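PDB 4A0S: octenoyl-CoA reductase/carboxylase from Streptomyces sp., which catalyses the NADPH-dependent reductive carboxylation of 2-octenoyl-CoA, making an unusual extender unit for cinnabaramide polyketide biosynthesis. Local coordinates for residues Arg5-Asp9 with Cys413-Glu417; Pro22-Leu28 with Phe170-Tyr176; Ala189-Glu194 with Gln418-Asp424. All coordinates share one frame; numbering follows the deposited sequence.

Contact 1: residues Arg5-Asp9 with Cys413-Glu417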
loop_
_atom_site.group_PDB
_atom_site.type_symbol
_atom_site.label_atom_id
_atom_site.label_comp_id
_atom_site.label_asym_id
_atom_site.label_seq_id
_atom_site.Cartn_x
_atom_site.Cartn_y
_atom_site.Cartn_z
ATOM N N ARG A 5 -17.839 28.715 35.556
ATOM C CA ARG A 5 -19.286 28.763 35.790
ATOM C C ARG A 5 -20.032 28.852 34.459
ATOM O O ARG A 5 -20.975 28.103 34.233
ATOM C CB ARG A 5 -19.671 29.925 36.712
ATOM C CG ARG A 5 -19.239 29.734 38.172
ATOM C CD ARG A 5 -19.620 30.920 39.070
ATOM N NE ARG A 5 -18.421 31.452 39.726
ATOM C CZ ARG A 5 -17.925 32.674 39.528
ATOM N NH1 ARG A 5 -18.546 33.533 38.725
ATOM N NH2 ARG A 5 -16.814 33.052 40.161
ATOM N N ALA A 6 -19.594 29.749 33.576
ATOM C CA ALA A 6 -20.185 29.887 32.240
ATOM C C ALA A 6 -20.178 28.552 31.490
ATOM O O ALA A 6 -21.200 28.123 30.961
ATOM C CB ALA A 6 -19.444 30.953 31.427
ATOM N N VAL A 7 -19.027 27.891 31.484
ATOM C CA VAL A 7 -18.863 26.593 30.822
ATOM C C VAL A 7 -19.806 25.569 31.434
ATOM O O VAL A 7 -20.566 24.914 30.727
ATOM C CB VAL A 7 -17.408 26.100 30.968
ATOM C CG1 VAL A 7 -17.266 24.684 30.471
ATOM C CG2 VAL A 7 -16.481 27.027 30.226
ATOM N N LEU A 8 -19.762 25.463 32.756
ATOM C CA LEU A 8 -20.584 24.511 33.497
ATOM C C LEU A 8 -22.064 24.839 33.377
ATOM O O LEU A 8 -22.897 23.942 33.418
ATOM C CB LEU A 8 -20.163 24.452 34.969
ATOM C CG LEU A 8 -18.792 23.797 35.201
ATOM C CD1 LEU A 8 -18.475 23.689 36.690
ATOM C CD2 LEU A 8 -18.684 22.418 34.510
ATOM N N ASP A 9 -22.384 26.117 33.202
ATOM C CA ASP A 9 -23.777 26.528 33.068
ATOM C C ASP A 9 -24.283 26.328 31.639
ATOM O O ASP A 9 -25.461 26.542 31.356
ATOM C CB ASP A 9 -23.975 27.967 33.563
ATOM C CG ASP A 9 -23.736 28.108 35.073
ATOM O OD1 ASP A 9 -23.565 27.074 35.762
ATOM O OD2 ASP A 9 -23.705 29.255 35.579
ATOM N N CYS A 413 -12.621 16.593 35.450
ATOM C CA CYS A 413 -11.757 17.708 35.724
ATOM C C CYS A 413 -12.643 18.831 36.173
ATOM O O CYS A 413 -12.932 18.955 37.368
ATOM C CB CYS A 413 -10.940 18.052 34.487
ATOM S SG CYS A 413 -9.859 16.681 34.083
ATOM N N MET A 414 -13.117 19.619 35.227
ATOM C CA MET A 414 -14.059 20.652 35.561
ATOM C C MET A 414 -15.466 20.093 35.770
ATOM O O MET A 414 -16.235 20.673 36.520
ATOM C CB MET A 414 -14.056 21.745 34.505
ATOM C CG MET A 414 -14.623 23.059 34.990
ATOM S SD MET A 414 -14.573 24.215 33.630
ATOM C CE MET A 414 -12.888 24.821 33.812
ATOM N N ALA A 415 -15.810 18.975 35.126
ATOM C CA ALA A 415 -17.156 18.401 35.295
ATOM C C ALA A 415 -17.383 18.085 36.779
ATOM O O ALA A 415 -16.613 17.330 37.363
ATOM C CB ALA A 415 -17.328 17.157 34.453
ATOM N N PRO A 416 -18.417 18.701 37.393
ATOM C CA PRO A 416 -18.605 18.572 38.840
ATOM C C PRO A 416 -19.191 17.223 39.245
ATOM O O PRO A 416 -19.195 16.862 40.419
ATOM C CB PRO A 416 -19.574 19.725 39.178
ATOM C CG PRO A 416 -20.341 19.954 37.928
ATOM C CD PRO A 416 -19.385 19.639 36.785
ATOM N N GLU A 417 -19.707 16.487 38.283
ATOM C CA GLU A 417 -20.309 15.203 38.588
ATOM C C GLU A 417 -20.352 14.368 37.328
ATOM O O GLU A 417 -20.233 14.898 36.221
ATOM C CB GLU A 417 -21.722 15.398 39.173
ATOM C CG GLU A 417 -22.719 16.004 38.191
ATOM C CD GLU A 417 -23.734 16.930 38.858
ATOM O OE1 GLU A 417 -24.008 16.762 40.052
ATOM O OE2 GLU A 417 -24.247 17.840 38.178
#
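Leu8 pushes its forked end into a shallow hollow on the segment 413-417. The floor of the hollow is the backbone carbonyl of Met414. Its walls are the CG of Met414 and the ring of Pro416. The methyl CD2 of Leu8 goes deepest, 3.7 Å from Pro416 CD and 3.6 Å from Met414 O. The other methyl, CD1, also abuts this oxygen, 3.8 Å from Met414 O. Leu8 comes end-on to the CD corner of the Pro416 ring.

A second bump lies one residue back on the helix. The extended chi1 (-160°) and chi2 of Met414 carry its sulfur out across Val7, and the bend at chi3 turns only CE. The two side chains cross at about a right angle, with Val7 CG1 4.2 Å from Met414 SD. Val7 also rests on Ala68, Val120 and Val122, and backbone hydrogen bonds tie Met414 to Val69 and Ala415 to Met70. The contact therefore packs the N-terminal helix 2-8 on strands 64-73 and 117-124 of the mixed sheet of the GroES-like domain. No hydrogen bond crosses between the two segments. Their hold on each other is mainly apolar and rests on fit, with Val7 and Met414 buried and Leu8 and Pro416 nearer solvent.

Contact 2: residues Pro22-Leu28 with Phe170-Tyr176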
loop_
_atom_site.group_PDB
_atom_site.type_symbol
_atom_site.label_atom_id
_atom_site.label_comp_id
_atom_site.label_asym_id
_atom_site.label_seq_id
_atom_site.Cartn_x
_atom_site.Cartn_y
_atom_site.Cartn_z
ATOM N N PRO A 22 -8.971 32.826 33.698
ATOM C CA PRO A 22 -8.271 32.878 34.976
ATOM C C PRO A 22 -6.761 32.926 34.783
ATOM O O PRO A 22 -6.242 32.343 33.835
ATOM C CB PRO A 22 -8.637 31.550 35.643
ATOM C CG PRO A 22 -9.761 31.004 34.885
ATOM C CD PRO A 22 -9.736 31.579 33.528
ATOM N N ASP A 23 -6.079 33.613 35.692
ATOM C CA ASP A 23 -4.622 33.725 35.694
ATOM C C ASP A 23 -3.974 32.389 35.979
ATOM O O ASP A 23 -2.823 32.151 35.603
ATOM C CB ASP A 23 -4.189 34.693 36.797
ATOM C CG ASP A 23 -4.469 36.129 36.445
ATOM O OD1 ASP A 23 -4.788 36.389 35.263
ATOM O OD2 ASP A 23 -4.360 36.994 37.341
ATOM N N THR A 24 -4.691 31.552 36.712
ATOM C CA THR A 24 -4.176 30.244 37.099
ATOM C C THR A 24 -5.278 29.221 36.950
ATOM O O THR A 24 -6.450 29.559 36.820
ATOM C CB THR A 24 -3.680 30.207 38.573
ATOM O OG1 THR A 24 -4.799 30.280 39.456
ATOM C CG2 THR A 24 -2.714 31.359 38.879
ATOM N N TYR A 25 -4.903 27.955 36.966
ATOM C CA TYR A 25 -5.907 26.924 36.995
ATOM C C TYR A 25 -5.415 25.723 37.750
ATOM O O TYR A 25 -4.209 25.532 37.901
ATOM C CB TYR A 25 -6.366 26.558 35.583
ATOM C CG TYR A 25 -5.310 25.954 34.708
ATOM C CD1 TYR A 25 -4.507 26.763 33.928
ATOM C CD2 TYR A 25 -5.130 24.572 34.643
ATOM C CE1 TYR A 25 -3.550 26.239 33.105
ATOM C CE2 TYR A 25 -4.150 24.020 33.814
ATOM C CZ TYR A 25 -3.367 24.866 33.054
ATOM O OH TYR A 25 -2.397 24.374 32.221
ATOM N N LEU A 26 -6.364 24.923 38.221
ATOM C CA LEU A 26 -6.071 23.677 38.933
ATOM C C LEU A 26 -5.556 22.621 37.958
ATOM O O LEU A 26 -6.151 22.368 36.903
ATOM C CB LEU A 26 -7.324 23.180 39.656
ATOM C CG LEU A 26 -7.213 21.975 40.597
ATOM C CD1 LEU A 26 -6.236 22.283 41.715
ATOM C CD2 LEU A 26 -8.579 21.628 41.166
ATOM N N ALA A 27 -4.440 22.009 38.305
ATOM C CA ALA A 27 -3.838 21.027 37.412
ATOM C C ALA A 27 -3.162 19.913 38.173
ATOM O O ALA A 27 -2.488 20.155 39.175
ATOM C CB ALA A 27 -2.829 21.701 36.501
ATOM N N LEU A 28 -3.341 18.698 37.664
ATOM C CA LEU A 28 -2.535 17.573 38.061
ATOM C C LEU A 28 -1.220 17.779 37.357
ATOM O O LEU A 28 -1.181 17.877 36.132
ATOM C CB LEU A 28 -3.164 16.256 37.608
ATOM C CG LEU A 28 -2.505 15.013 38.210
ATOM C CD1 LEU A 28 -2.825 14.873 39.719
ATOM C CD2 LEU A 28 -2.927 13.791 37.427
ATOM N N PHE A 170 0.618 21.627 29.647
ATOM C CA PHE A 170 -0.763 22.109 29.538
ATOM C C PHE A 170 -1.674 20.989 29.081
ATOM O O PHE A 170 -2.575 21.175 28.262
ATOM C CB PHE A 170 -0.850 23.363 28.661
ATOM C CG PHE A 170 0.316 24.297 28.856
ATOM C CD1 PHE A 170 0.613 24.789 30.130
ATOM C CD2 PHE A 170 1.123 24.660 27.786
ATOM C CE1 PHE A 170 1.721 25.638 30.341
ATOM C CE2 PHE A 170 2.217 25.508 27.962
ATOM C CZ PHE A 170 2.519 26.004 29.260
ATOM N N GLY A 171 -1.405 19.814 29.643
ATOM C CA GLY A 171 -2.208 18.648 29.403
ATOM C C GLY A 171 -3.609 18.728 29.986
ATOM O O GLY A 171 -3.999 19.722 30.619
ATOM N N GLY A 172 -4.356 17.651 29.777
ATOM C CA GLY A 172 -5.777 17.634 30.063
ATOM C C GLY A 172 -6.190 17.236 31.467
ATOM O O GLY A 172 -7.373 17.296 31.785
ATOM N N LEU A 173 -5.246 16.819 32.305
ATOM C CA LEU A 173 -5.610 16.497 33.691
ATOM C C LEU A 173 -5.592 17.765 34.542
ATOM O O LEU A 173 -4.774 17.950 35.441
ATOM C CB LEU A 173 -4.731 15.395 34.253
ATOM C CG LEU A 173 -5.118 14.017 33.712
ATOM C CD1 LEU A 173 -3.972 13.064 33.886
ATOM C CD2 LEU A 173 -6.343 13.490 34.417
ATOM N N ALA A 174 -6.517 18.650 34.218
ATOM C CA ALA A 174 -6.541 19.989 34.772
ATOM C C ALA A 174 -7.882 20.541 34.388
ATOM O O ALA A 174 -8.608 19.914 33.624
ATOM C CB ALA A 174 -5.440 20.834 34.138
ATOM N N GLU A 175 -8.196 21.724 34.882
ATOM C CA GLU A 175 -9.463 22.344 34.571
ATOM C C GLU A 175 -9.409 22.975 33.189
ATOM O O GLU A 175 -10.435 23.158 32.558
ATOM C CB GLU A 175 -9.820 23.368 35.633
ATOM C CG GLU A 175 -10.089 22.722 36.998
ATOM C CD GLU A 175 -10.988 23.571 37.879
ATOM O OE1 GLU A 175 -10.839 24.801 37.883
ATOM O OE2 GLU A 175 -11.864 23.006 38.565
ATOM N N TYR A 176 -8.209 23.283 32.721
ATOM C CA TYR A 176 -8.039 23.783 31.367
ATOM C C TYR A 176 -6.912 23.059 30.731
ATOM O O TYR A 176 -5.993 22.607 31.410
ATOM C CB TYR A 176 -7.724 25.283 31.350
ATOM C CG TYR A 176 -8.852 26.110 31.874
ATOM C CD1 TYR A 176 -8.931 26.403 33.231
ATOM C CD2 TYR A 176 -9.846 26.603 31.027
ATOM C CE1 TYR A 176 -9.953 27.153 33.741
ATOM C CE2 TYR A 176 -10.902 27.353 31.538
ATOM C CZ TYR A 176 -10.933 27.620 32.910
ATOM O OH TYR A 176 -11.942 28.348 33.492
#
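A single antiparallel beta bridge joins strand 24-31 to the loop that leads into strand 176-180 of the GroES-like fold. It links the small antiparallel sheet to which strand 24-31 belongs to the larger mixed sheet. Ala27 and Ala174 form the bridge as a non-hydrogen-bonded pair, and their CB atoms touch at 3.6 Å. One backbone bond flanks the pair on each side. Glu175 N donates to Leu26 O at 2.9 Å, and Leu28 N donates to Leu173 O at 2.7 Å. Both donors lie nearly along the C=O axis of their acceptors. Leu173, whose O accepts the second bond, is the centre of an inverse gamma turn. Beyond that bond Leu28 and Leu173 lie side by side and point the same way, with CD2 of Leu28 3.8 Å from CD1 of Leu173.

Aromatic packing fills the other end. Tyr25 has its CG between the backbone N and the carbonyl carbon (chi1 64°), which swings the ring over the loop. Tyr176 CB sits over the centre of that ring, 4.2 Å from the centroid of Tyr25, as a CH-pi contact. The Tyr176 ring turns its edge to the same ring in an offset edge-to-face pair, with planes at 73°. Ala174 CB meets the Tyr25 ring at its edge, 3.5 Å from CE2 of Tyr25. The ring is thus fitted on one face and at one edge. Val55 and Val112 of the neighbouring strands also touch Tyr25. Pro22 crosses the Tyr176 side chain at about a right angle, placing its CG 3.7 Å from Tyr176 OH. The hydroxyl of Tyr25 reaches the edge of the Phe170 ring, 3.7 Å from Phe170 CD1.

Contact 3: residues Ala189-Glu194 with Gln418-Asp424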
loop_
_atom_site.group_PDB
_atom_site.type_symbol
_atom_site.label_atom_id
_atom_site.label_comp_id
_atom_site.label_asym_id
_atom_site.label_seq_id
_atom_site.Cartn_x
_atom_site.Cartn_y
_atom_site.Cartn_z
ATOM N N ALA A 189 -21.608 13.451 20.594
ATOM C CA ALA A 189 -22.675 14.133 21.339
ATOM C C ALA A 189 -23.424 13.251 22.370
ATOM O O ALA A 189 -23.920 13.745 23.383
ATOM C CB ALA A 189 -23.647 14.789 20.371
ATOM N N HIS A 190 -23.494 11.954 22.111
ATOM C CA HIS A 190 -24.285 11.064 22.931
ATOM C C HIS A 190 -23.516 10.594 24.154
ATOM O O HIS A 190 -24.023 9.805 24.933
ATOM C CB HIS A 190 -24.666 9.852 22.106
ATOM C CG HIS A 190 -23.481 9.053 21.664
ATOM N ND1 HIS A 190 -22.681 9.435 20.607
ATOM C CD2 HIS A 190 -22.933 7.921 22.163
ATOM C CE1 HIS A 190 -21.710 8.556 20.456
ATOM N NE2 HIS A 190 -21.842 7.622 21.382
ATOM N N LEU A 191 -22.281 11.061 24.301
ATOM C CA LEU A 191 -21.423 10.600 25.369
ATOM C C LEU A 191 -21.355 11.613 26.486
ATOM O O LEU A 191 -21.433 12.804 26.241
ATOM C CB LEU A 191 -20.018 10.387 24.847
ATOM C CG LEU A 191 -19.817 9.229 23.867
ATOM C CD1 LEU A 191 -18.355 9.152 23.530
ATOM C CD2 LEU A 191 -20.337 7.897 24.410
ATOM N N THR A 192 -21.151 11.134 27.700
ATOM C CA THR A 192 -20.884 12.012 28.809
ATOM C C THR A 192 -19.451 12.503 28.651
ATOM O O THR A 192 -18.678 11.958 27.851
ATOM C CB THR A 192 -21.010 11.277 30.150
ATOM O OG1 THR A 192 -19.977 10.294 30.240
ATOM C CG2 THR A 192 -22.366 10.605 30.289
ATOM N N TRP A 193 -19.080 13.514 29.421
ATOM C CA TRP A 193 -17.731 14.055 29.356
ATOM C C TRP A 193 -16.685 12.989 29.596
ATOM O O TRP A 193 -15.743 12.828 28.800
ATOM C CB TRP A 193 -17.554 15.173 30.364
ATOM C CG TRP A 193 -18.408 16.319 30.101
ATOM C CD1 TRP A 193 -19.455 16.744 30.865
ATOM C CD2 TRP A 193 -18.340 17.209 28.977
ATOM N NE1 TRP A 193 -20.026 17.848 30.305
ATOM C CE2 TRP A 193 -19.366 18.158 29.142
ATOM C CE3 TRP A 193 -17.501 17.304 27.851
ATOM C CZ2 TRP A 193 -19.575 19.202 28.230
ATOM C CZ3 TRP A 193 -17.708 18.335 26.947
ATOM C CH2 TRP A 193 -18.746 19.260 27.131
ATOM N N GLU A 194 -16.862 12.252 30.691
ATOM C CA GLU A 194 -15.906 11.240 31.080
ATOM C C GLU A 194 -15.851 10.108 30.039
ATOM O O GLU A 194 -14.779 9.576 29.734
ATOM C CB GLU A 194 -16.199 10.720 32.495
ATOM C CG GLU A 194 -17.597 10.135 32.669
ATOM C CD GLU A 194 -18.660 11.173 33.014
ATOM O OE1 GLU A 194 -18.502 12.379 32.709
ATOM O OE2 GLU A 194 -19.679 10.751 33.600
ATOM N N GLN A 418 -20.530 13.066 37.501
ATOM C CA GLN A 418 -20.667 12.156 36.387
ATOM C C GLN A 418 -21.957 12.377 35.613
ATOM O O GLN A 418 -22.903 12.959 36.134
ATOM C CB GLN A 418 -20.666 10.729 36.906
ATOM C CG GLN A 418 -19.304 10.172 37.187
ATOM C CD GLN A 418 -19.373 8.671 37.291
ATOM O OE1 GLN A 418 -19.526 7.974 36.289
ATOM N NE2 GLN A 418 -19.294 8.165 38.507
ATOM N N GLY A 419 -21.968 11.903 34.369
ATOM C CA GLY A 419 -23.171 11.828 33.572
ATOM C C GLY A 419 -23.507 13.073 32.783
ATOM O O GLY A 419 -24.534 13.114 32.108
ATOM N N LEU A 420 -22.669 14.100 32.880
ATOM C CA LEU A 420 -22.945 15.363 32.227
ATOM C C LEU A 420 -22.413 15.372 30.804
ATOM O O LEU A 420 -21.556 14.566 30.448
ATOM C CB LEU A 420 -22.314 16.514 32.994
ATOM C CG LEU A 420 -22.751 16.635 34.455
ATOM C CD1 LEU A 420 -21.915 17.679 35.162
ATOM C CD2 LEU A 420 -24.237 16.976 34.521
ATOM N N GLY A 421 -22.929 16.304 30.012
ATOM C CA GLY A 421 -22.390 16.585 28.693
ATOM C C GLY A 421 -22.987 15.788 27.557
ATOM O O GLY A 421 -22.526 15.898 26.426
ATOM N N VAL A 422 -24.022 14.997 27.840
ATOM C CA VAL A 422 -24.731 14.336 26.764
ATOM C C VAL A 422 -25.582 15.400 26.117
ATOM O O VAL A 422 -26.469 15.961 26.750
ATOM C CB VAL A 422 -25.604 13.186 27.241
ATOM C CG1 VAL A 422 -26.361 12.593 26.046
ATOM C CG2 VAL A 422 -24.751 12.141 27.940
ATOM N N THR A 423 -25.262 15.721 24.874
ATOM C CA THR A 423 -26.029 16.712 24.137
ATOM C C THR A 423 -26.845 16.045 23.029
ATOM O O THR A 423 -27.638 16.703 22.363
ATOM C CB THR A 423 -25.130 17.842 23.576
ATOM O OG1 THR A 423 -24.119 17.282 22.727
ATOM C CG2 THR A 423 -24.479 18.643 24.708
ATOM N N ASP A 424 -26.667 14.735 22.846
ATOM C CA ASP A 424 -27.576 13.950 21.990
ATOM C C ASP A 424 -28.133 12.784 22.804
ATOM O O ASP A 424 -27.744 11.632 22.603
ATOM C CB ASP A 424 -26.901 13.479 20.697
ATOM C CG ASP A 424 -27.892 12.895 19.684
ATOM O OD1 ASP A 424 -29.105 12.737 19.971
ATOM O OD2 ASP A 424 -27.450 12.566 18.581
HETATM O O HOH W 1 -20.011 14.459 33.420
HETATM O O HOH W 2 -20.629 8.364 34.087
#
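Trp193 lies against the backbone of Leu420 and Gly421. CB of Trp193 starts 4.0 Å from Leu420 O. CG comes closer, 3.6 Å from the same oxygen. CD1 of Trp193 is 3.1 Å from Leu420 O and also packs on the CB of Leu420. NE1 then passes onto the glycine, 3.1 Å from Gly421 CA, which sits over one face of the indole toward its rim. Gly421 has no side chain, and this lets the ring lie so close. CE2 of Trp193 follows, 3.4 Å from Gly421 CA, and CZ2 is farther from that carbon. Lys187 adds a cation-pi contact to the ring, and its NZ bonds to both Leu191 O and Gly421 O, two carbonyl oxygens only 3.3 Å apart.

Two helix starts meet here. Thr192 is the N-cap of helix 193-197 and forms a capping box. Its side chain caps a backbone N in the first turn, and Glu195 OE1 takes Thr192 N in return. Leu420 O accepts from Trp193 N, at 2.9 Å, in the first turn of that helix. Asp424 is the N-cap of helix 425-431, and its OD1 bonds to Leu427 N. Ala189 O accepts from both Thr423 N and Asp424 N. Thr423 N lies in the carbonyl plane, while Asp424 N stands well above it.

Glu194 bends at chi2 (-86°), which turns its carboxylate to the loop. OE2 of Glu194 takes Gly419 N on its syn lone pair, at 2.7 Å and 165°. Its OE1 is linked through a water to Leu420 N.

How the contacts relate
Contacts 1 and 3 share one run of chain, the segment that leaves strand 408-412. Contact 1 uses its first part against the N-terminal helix, and contact 3 uses the next part against the start of helix 193-197. Contacts 1 and 2 touch through Met414, whose CE lies 3.5 Å from Tyr176 CZ. Ala415 packs on Trp193 and so joins contact 1 to contact 3. Contacts 2 and 3 do not touch. All three have side chains on strand 64-73. Contacts 1 and 2 are mostly buried: the first is mainly apolar, with no hydrogen bond between its segments, the second adds backbone bonds and rings. Contact 3, only partly buried, relies more on backbone polar groups, a carboxylate and water.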